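Local atomic coordinates of Non-ribosomal peptide synthetase (Streptomyces halstedii, PDB entry 3WV4), a protein that is a non-ribosomal peptide synthetase whose modelled part carries the AMP-binding fold of the ANL superfamily. Residues E389-G394 against R422-D427; T370-L375 against G429-D434. All blocks are in the same frame, centred on the assembly; numbering follows the deposited sequence.

Contact 1 of 2, residues E389-G394 against R422-D427; sequences EITVTG and RLHTGD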
ATOM      1  N   GLU A 389      -5.107 -23.336  11.699  1.00 40.85           N
ATOM      2  CA  GLU A 389      -4.399 -22.113  11.474  1.00 40.39           C
ATOM      3  C   GLU A 389      -4.274 -21.806   9.979  1.00 37.85           C
ATOM      4  O   GLU A 389      -3.739 -22.591   9.187  1.00 35.53           O
ATOM      5  CB  GLU A 389      -3.019 -22.120  12.082  1.00 40.38           C
ATOM      6  CG  GLU A 389      -2.463 -20.735  12.036  1.00 41.44           C
ATOM      7  CD  GLU A 389      -1.084 -20.628  12.631  1.00 45.06           C
ATOM      8  OE1 GLU A 389      -0.471 -21.714  12.852  1.00 43.96           O
ATOM      9  OE2 GLU A 389      -0.621 -19.455  12.801  1.00 41.61           O
ATOM     10  N   ILE A 390      -4.731 -20.619   9.625  1.00 36.57           N
ATOM     11  CA  ILE A 390      -4.569 -20.129   8.244  1.00 35.38           C
ATOM     12  C   ILE A 390      -3.095 -19.889   8.009  1.00 35.25           C
ATOM     13  O   ILE A 390      -2.463 -19.080   8.709  1.00 33.15           O
ATOM     14  CB  ILE A 390      -5.394 -18.851   8.013  1.00 35.23           C
ATOM     15  CG1 ILE A 390      -6.888 -19.202   8.080  1.00 33.33           C
ATOM     16  CG2 ILE A 390      -5.075 -18.214   6.664  1.00 36.51           C
ATOM     17  CD1 ILE A 390      -7.725 -17.996   8.408  1.00 35.61           C
ATOM     18  N   THR A 391      -2.554 -20.586   7.020  1.00 32.31           N
ATOM     19  CA  THR A 391      -1.151 -20.379   6.686  1.00 34.46           C
ATOM     20  C   THR A 391      -1.097 -20.070   5.202  1.00 33.42           C
ATOM     21  O   THR A 391      -2.031 -20.390   4.481  1.00 31.43           O
ATOM     22  CB  THR A 391      -0.197 -21.535   7.048  1.00 36.07           C
ATOM     23  OG1 THR A 391      -0.312 -22.602   6.088  1.00 39.99           O
ATOM     24  CG2 THR A 391      -0.483 -22.036   8.450  1.00 35.65           C
ATOM     25  N   VAL A 392       0.014 -19.456   4.782  1.00 34.45           N
ATOM     26  CA  VAL A 392       0.170 -18.897   3.462  1.00 35.25           C
ATOM     27  C   VAL A 392       1.567 -19.131   2.916  1.00 35.47           C
ATOM     28  O   VAL A 392       2.568 -18.947   3.618  1.00 39.04           O
ATOM     29  CB  VAL A 392      -0.032 -17.388   3.539  1.00 36.50           C
ATOM     30  CG1 VAL A 392       0.241 -16.733   2.209  1.00 33.91           C
ATOM     31  CG2 VAL A 392      -1.444 -17.087   4.029  1.00 37.35           C
ATOM     32  N   THR A 393       1.635 -19.450   1.650  1.00 33.55           N
ATOM     33  CA  THR A 393       2.898 -19.625   0.972  1.00 35.68           C
ATOM     34  C   THR A 393       2.889 -18.900  -0.389  1.00 33.30           C
ATOM     35  O   THR A 393       1.903 -18.912  -1.086  1.00 32.57           O
ATOM     36  CB  THR A 393       3.110 -21.150   0.826  1.00 37.86           C
ATOM     37  OG1 THR A 393       3.358 -21.687   2.131  1.00 41.24           O
ATOM     38  CG2 THR A 393       4.266 -21.445  -0.051  1.00 39.89           C
ATOM     39  N   GLY A 394       3.981 -18.268  -0.776  1.00 33.10           N
ATOM     40  CA  GLY A 394       4.049 -17.721  -2.103  1.00 32.46           C
ATOM     41  C   GLY A 394       4.916 -16.504  -2.237  1.00 32.02           C
ATOM     42  O   GLY A 394       5.559 -16.071  -1.271  1.00 31.56           O
ATOM     43  N   ARG A 422       6.821 -20.245   4.834  1.00 49.28           N
ATOM     44  CA  ARG A 422       5.404 -20.398   5.211  1.00 46.02           C
ATOM     45  C   ARG A 422       5.011 -19.429   6.279  1.00 42.30           C
ATOM     46  O   ARG A 422       5.589 -19.420   7.366  1.00 38.41           O
ATOM     47  CB  ARG A 422       5.058 -21.814   5.641  1.00 49.86           C
ATOM     48  CG  ARG A 422       3.692 -21.942   6.324  1.00 54.59           C
ATOM     49  CD  ARG A 422       2.944 -23.214   5.947  1.00 58.84           C
ATOM     50  NE  ARG A 422       3.840 -24.325   5.669  1.00 67.12           N
ATOM     51  CZ  ARG A 422       3.596 -25.294   4.795  1.00 72.63           C
ATOM     52  NH1 ARG A 422       2.465 -25.296   4.103  1.00 72.23           N
ATOM     53  NH2 ARG A 422       4.497 -26.264   4.612  1.00 76.70           N
ATOM     54  N   LEU A 423       4.054 -18.561   5.956  1.00 38.37           N
ATOM     55  CA  LEU A 423       3.581 -17.584   6.935  1.00 38.93           C
ATOM     56  C   LEU A 423       2.472 -18.185   7.742  1.00 38.92           C
ATOM     57  O   LEU A 423       1.478 -18.643   7.192  1.00 38.26           O
ATOM     58  CB  LEU A 423       3.046 -16.316   6.256  1.00 36.35           C
ATOM     59  CG  LEU A 423       2.335 -15.333   7.162  1.00 36.02           C
ATOM     60  CD1 LEU A 423       3.346 -14.683   8.093  1.00 35.74           C
ATOM     61  CD2 LEU A 423       1.528 -14.315   6.341  1.00 35.31           C
ATOM     62  N   HIS A 424       2.628 -18.140   9.057  1.00 42.33           N
ATOM     63  CA  HIS A 424       1.593 -18.577   9.994  1.00 41.41           C
ATOM     64  C   HIS A 424       0.921 -17.345  10.530  1.00 41.12           C
ATOM     65  O   HIS A 424       1.548 -16.544  11.228  1.00 41.27           O
ATOM     66  CB  HIS A 424       2.244 -19.383  11.144  1.00 45.31           C
ATOM     67  CG  HIS A 424       2.787 -20.706  10.713  1.00 45.10           C
ATOM     68  ND1 HIS A 424       2.189 -21.906  11.048  1.00 46.51           N
ATOM     69  CD2 HIS A 424       3.868 -21.020   9.966  1.00 47.42           C
ATOM     70  CE1 HIS A 424       2.878 -22.898  10.516  1.00 47.90           C
ATOM     71  NE2 HIS A 424       3.900 -22.387   9.855  1.00 48.67           N
ATOM     72  N   THR A 425      -0.361 -17.182  10.225  1.00 37.90           N
ATOM     73  CA  THR A 425      -1.025 -15.911  10.459  1.00 37.97           C
ATOM     74  C   THR A 425      -1.533 -15.696  11.883  1.00 39.63           C
ATOM     75  O   THR A 425      -1.854 -14.566  12.267  1.00 40.62           O
ATOM     76  CB  THR A 425      -2.276 -15.800   9.577  1.00 35.67           C
ATOM     77  OG1 THR A 425      -3.238 -16.770  10.012  1.00 35.79           O
ATOM     78  CG2 THR A 425      -1.926 -16.000   8.071  1.00 35.81           C
ATOM     79  N   GLY A 426      -1.729 -16.782  12.627  1.00 38.83           N
ATOM     80  CA  GLY A 426      -2.368 -16.695  13.922  1.00 39.86           C
ATOM     81  C   GLY A 426      -3.855 -16.494  13.783  1.00 39.42           C
ATOM     82  O   GLY A 426      -4.542 -16.274  14.756  1.00 38.68           O
ATOM     83  N   ASP A 427      -4.384 -16.563  12.573  1.00 38.04           N
ATOM     84  CA  ASP A 427      -5.828 -16.541  12.418  1.00 37.55           C
ATOM     85  C   ASP A 427      -6.274 -17.983  12.197  1.00 36.65           C
ATOM     86  O   ASP A 427      -5.514 -18.812  11.692  1.00 37.53           O
ATOM     87  CB  ASP A 427      -6.246 -15.628  11.276  1.00 37.90           C
ATOM     88  CG  ASP A 427      -6.050 -14.133  11.595  1.00 40.83           C
ATOM     89  OD1 ASP A 427      -6.137 -13.737  12.775  1.00 38.33           O
ATOM     90  OD2 ASP A 427      -5.813 -13.362  10.634  1.00 40.40           O
TER

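Contact 2 of 2, residues T370-L375 against G429-D434; sequences TTIEIL and GHLDED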
ATOM      1  N   THR A 370      -0.540 -17.991  -5.251  1.00 24.25           N
ATOM      2  CA  THR A 370      -0.172 -18.151  -3.838  1.00 25.86           C
ATOM      3  C   THR A 370      -0.935 -19.354  -3.349  1.00 27.46           C
ATOM      4  O   THR A 370      -1.779 -19.826  -4.066  1.00 28.59           O
ATOM      5  CB  THR A 370      -0.545 -16.900  -3.003  1.00 23.95           C
ATOM      6  OG1 THR A 370      -1.957 -16.816  -2.864  1.00 23.48           O
ATOM      7  CG2 THR A 370      -0.098 -15.652  -3.721  1.00 23.76           C
ATOM      8  N   THR A 371      -0.626 -19.869  -2.168  1.00 30.40           N
ATOM      9  CA  THR A 371      -1.340 -21.026  -1.616  1.00 32.48           C
ATOM     10  C   THR A 371      -1.761 -20.738  -0.193  1.00 32.78           C
ATOM     11  O   THR A 371      -0.954 -20.241   0.585  1.00 31.27           O
ATOM     12  CB  THR A 371      -0.404 -22.266  -1.618  1.00 34.04           C
ATOM     13  OG1 THR A 371      -0.191 -22.663  -2.985  1.00 37.90           O
ATOM     14  CG2 THR A 371      -1.018 -23.416  -0.902  1.00 34.82           C
ATOM     15  N   ILE A 372      -3.019 -21.040   0.139  1.00 32.15           N
ATOM     16  CA  ILE A 372      -3.470 -20.993   1.492  1.00 32.10           C
ATOM     17  C   ILE A 372      -3.594 -22.454   1.982  1.00 34.49           C
ATOM     18  O   ILE A 372      -4.291 -23.250   1.349  1.00 33.06           O
ATOM     19  CB  ILE A 372      -4.894 -20.381   1.607  1.00 32.00           C
ATOM     20  CG1 ILE A 372      -5.003 -18.921   1.166  1.00 33.10           C
ATOM     21  CG2 ILE A 372      -5.421 -20.542   3.009  1.00 32.92           C
ATOM     22  CD1 ILE A 372      -3.718 -18.221   1.406  1.00 37.19           C
ATOM     23  N   GLU A 373      -2.964 -22.807   3.095  1.00 35.66           N
ATOM     24  CA  GLU A 373      -3.238 -24.129   3.705  1.00 38.95           C
ATOM     25  C   GLU A 373      -3.643 -23.968   5.136  1.00 38.54           C
ATOM     26  O   GLU A 373      -3.106 -23.107   5.867  1.00 36.68           O
ATOM     27  CB  GLU A 373      -2.020 -25.028   3.668  1.00 42.47           C
ATOM     28  CG  GLU A 373      -1.552 -25.428   2.292  1.00 45.90           C
ATOM     29  CD  GLU A 373      -0.063 -25.628   2.277  1.00 52.52           C
ATOM     30  OE1 GLU A 373       0.670 -24.689   2.708  1.00 66.61           O
ATOM     31  OE2 GLU A 373       0.380 -26.717   1.882  1.00 53.36           O
ATOM     32  N   ILE A 374      -4.560 -24.835   5.546  1.00 38.68           N
ATOM     33  CA  ILE A 374      -5.044 -24.851   6.911  1.00 39.65           C
ATOM     34  C   ILE A 374      -4.282 -25.971   7.664  1.00 44.78           C
ATOM     35  O   ILE A 374      -4.369 -27.122   7.270  1.00 44.45           O
ATOM     36  CB  ILE A 374      -6.537 -25.143   6.917  1.00 37.80           C
ATOM     37  CG1 ILE A 374      -7.329 -24.171   6.036  1.00 38.18           C
ATOM     38  CG2 ILE A 374      -7.102 -25.068   8.321  1.00 42.57           C
ATOM     39  CD1 ILE A 374      -7.178 -22.715   6.403  1.00 38.18           C
ATOM     40  N   LEU A 375      -3.524 -25.629   8.710  1.00 45.54           N
ATOM     41  CA  LEU A 375      -2.717 -26.616   9.465  1.00 48.93           C
ATOM     42  C   LEU A 375      -3.282 -26.967  10.853  1.00 50.92           C
ATOM     43  O   LEU A 375      -3.889 -26.100  11.490  1.00 41.97           O
ATOM     44  CB  LEU A 375      -1.314 -26.063   9.642  1.00 50.29           C
ATOM     45  CG  LEU A 375      -0.557 -25.822   8.327  1.00 52.56           C
ATOM     46  CD1 LEU A 375       0.933 -25.595   8.566  1.00 54.25           C
ATOM     47  CD2 LEU A 375      -0.771 -26.967   7.339  1.00 54.07           C
ATOM     48  N   GLY A 429      -9.369 -20.657  10.625  1.00 37.66           N
ATOM     49  CA  GLY A 429     -10.503 -20.768   9.704  1.00 38.79           C
ATOM     50  C   GLY A 429     -10.415 -22.033   8.867  1.00 39.37           C
ATOM     51  O   GLY A 429      -9.659 -22.969   9.194  1.00 39.42           O
ATOM     52  N   HIS A 430     -11.190 -22.068   7.794  1.00 38.79           N
ATOM     53  CA  HIS A 430     -11.277 -23.273   7.001  1.00 38.76           C
ATOM     54  C   HIS A 430     -11.490 -22.937   5.525  1.00 37.38           C
ATOM     55  O   HIS A 430     -11.962 -21.856   5.197  1.00 35.04           O
ATOM     56  CB  HIS A 430     -12.411 -24.182   7.556  1.00 40.69           C
ATOM     57  CG  HIS A 430     -13.789 -23.630   7.360  1.00 38.98           C
ATOM     58  ND1 HIS A 430     -14.409 -22.825   8.284  1.00 41.60           N
ATOM     59  CD2 HIS A 430     -14.681 -23.796   6.356  1.00 40.15           C
ATOM     60  CE1 HIS A 430     -15.624 -22.512   7.855  1.00 39.58           C
ATOM     61  NE2 HIS A 430     -15.801 -23.068   6.674  1.00 38.89           N
ATOM     62  N   LEU A 431     -11.214 -23.914   4.662  1.00 38.79           N
ATOM     63  CA  LEU A 431     -11.466 -23.814   3.207  1.00 37.15           C
ATOM     64  C   LEU A 431     -12.548 -24.780   2.820  1.00 36.56           C
ATOM     65  O   LEU A 431     -12.689 -25.830   3.441  1.00 36.82           O
ATOM     66  CB  LEU A 431     -10.239 -24.206   2.439  1.00 34.51           C
ATOM     67  CG  LEU A 431      -9.046 -23.326   2.592  1.00 34.41           C
ATOM     68  CD1 LEU A 431      -7.888 -24.022   1.912  1.00 37.54           C
ATOM     69  CD2 LEU A 431      -9.274 -21.965   1.989  1.00 32.97           C
ATOM     70  N   ASP A 432     -13.363 -24.430   1.846  1.00 37.22           N
ATOM     71  CA  ASP A 432     -14.316 -25.418   1.301  1.00 36.20           C
ATOM     72  C   ASP A 432     -13.619 -26.153   0.190  1.00 38.53           C
ATOM     73  O   ASP A 432     -12.423 -25.920  -0.101  1.00 37.87           O
ATOM     74  CB  ASP A 432     -15.678 -24.826   0.925  1.00 35.75           C
ATOM     75  CG  ASP A 432     -15.595 -23.685  -0.120  1.00 34.98           C
ATOM     76  OD1 ASP A 432     -14.659 -23.677  -0.942  1.00 35.63           O
ATOM     77  OD2 ASP A 432     -16.512 -22.839  -0.120  1.00 32.93           O
ATOM     78  N   GLU A 433     -14.347 -27.041  -0.460  1.00 46.60           N
ATOM     79  CA  GLU A 433     -13.778 -27.880  -1.519  1.00 51.41           C
ATOM     80  C   GLU A 433     -13.233 -26.968  -2.635  1.00 47.27           C
ATOM     81  O   GLU A 433     -12.133 -27.171  -3.227  1.00 43.47           O
ATOM     82  CB  GLU A 433     -14.870 -28.828  -2.060  1.00 62.14           C
ATOM     83  CG  GLU A 433     -15.668 -29.614  -0.986  1.00 71.59           C
ATOM     84  CD  GLU A 433     -16.385 -28.722   0.056  1.00 78.96           C
ATOM     85  OE1 GLU A 433     -17.146 -27.790  -0.342  1.00 83.23           O
ATOM     86  OE2 GLU A 433     -16.176 -28.944   1.282  1.00 83.66           O
ATOM     87  N   ASP A 434     -13.992 -25.911  -2.865  1.00 43.90           N
ATOM     88  CA  ASP A 434     -13.701 -24.991  -3.940  1.00 39.00           C
ATOM     89  C   ASP A 434     -12.412 -24.176  -3.674  1.00 38.16           C
ATOM     90  O   ASP A 434     -11.791 -23.632  -4.594  1.00 34.98           O
ATOM     91  CB  ASP A 434     -14.974 -24.171  -4.216  1.00 37.82           C
ATOM     92  CG  ASP A 434     -15.985 -24.955  -5.075  1.00 43.42           C
ATOM     93  OD1 ASP A 434     -15.549 -25.623  -6.056  1.00 45.22           O
ATOM     94  OD2 ASP A 434     -17.214 -24.917  -4.832  1.00 47.81           O
TER

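Contact 1 of 2, residues E389-G394 against R422-D427
One carboxylate, that of Glu389, holds a side chain and a turn of the 422-427 segment at once. Glu389 OE1 takes the N-H of His424 ND1 at 3.2 Å, nearly straight (167°) and exactly in the plane of the imidazole, although the oxygen itself is approached from above the carboxylate plane. Glu389 OE2 turns its anti lone pair to the backbone N of Gly426, 2.9 Å away. The glutamate reaches this far because its chain is fully extended, with CG anti to the backbone N (chi1 -169°). The bond at ND1 also fixes the rotation of the ring. Beside it, the methyl CG2 of Thr391 lies over one face of the His424 ring in a CH-pi contact, 4.1 Å from the centroid, while Thr391 OG1 is bonded to Glu373 O. The setting is an antiparallel strand pair: Val392 and Leu423 form a hydrogen-bonded pair, Thr391 and His424 the non-hydrogen-bonded pair next to it. Past Thr425 the chain turns a corner, and Thr425 spans it. Ile390 O accepts from both Thr425 OG1, at 2.8 Å, and Thr425 N, at 3.2 Å. Thr425 OG1 in turn accepts from Asp427 N at 2.8 Å, an ST turn. The corner falls at Gly426, whose positive phi (75°) favours glycine, and beyond it Asp427 O accepts from Ile390 N. At the other end, Arg422 lays its CD methylene against Thr391 OG1, 3.3 Å apart, on the way to an ion pair with Glu373 whose modelled separation is doubtfully short.

Contact 2 of 2, residues T370-L375 against G429-D434
Ile374 and Leu431 meet obliquely, CG1 of the isoleucine 3.9 Å from CG of the leucine, in a contact of aliphatic side chains with one another and with backbone carbonyls. Ile374 also lays its CG2 methyl on the carbonyl of Gly429, 3.4 Å from the oxygen, with CD1 close to the same atom. With CG1 beside the backbone N (chi1 -55°) and CG2 beside the carbonyl carbon, both branches of Ile374 reach this oxygen. Leu431 continues past Ile374: its CD1 stands 3.7 Å from Ile372 O, and its CD2 is 4.2 Å from Ile372 CG2. No hydrogen bond joins the two strands, whose segment axes stay 7.3 Å apart and run at 122° to each other. Between them in the sheet lies strand 388-393, which bonds to both: Gly429 to Gly388, and Glu373 to Thr391. Ile390 of that strand packs on Ile374, and Leu382 adds a further apolar neighbour. The His430 side chain leaves its strand away from 370-375; its ND1 is hydrogen-bonded to Gly440 O, and its ring meets Tyr438 with the planes almost parallel. Cohesion across the contact therefore comes from dispersion and the burial of aliphatic groups, with little directional constraint of its own.

How the contacts relate
Both contacts belong to one curled sheet and share strand 388-393 as a common neighbour: it pairs with 422-427 in contact 1, and it bridges the two strands that meet in contact 2. Contact 1 is partly buried and polar, its backbone ladder interrupted by a corner, after which 388-393 pairs on with 427-431; contact 2 is smaller, buried and aliphatic. Adjacent strands are joined by backbone hydrogen bonds, whereas 370-375 and 429-434, which both flank 388-393, meet only through side chains and carbonyls. The two contacts touch through a probable hydrogen bond from Thr391 N to Glu373 O and through Val392 on Ile372. Along the chain, contact 1 is nested inside the loop closed by contact 2.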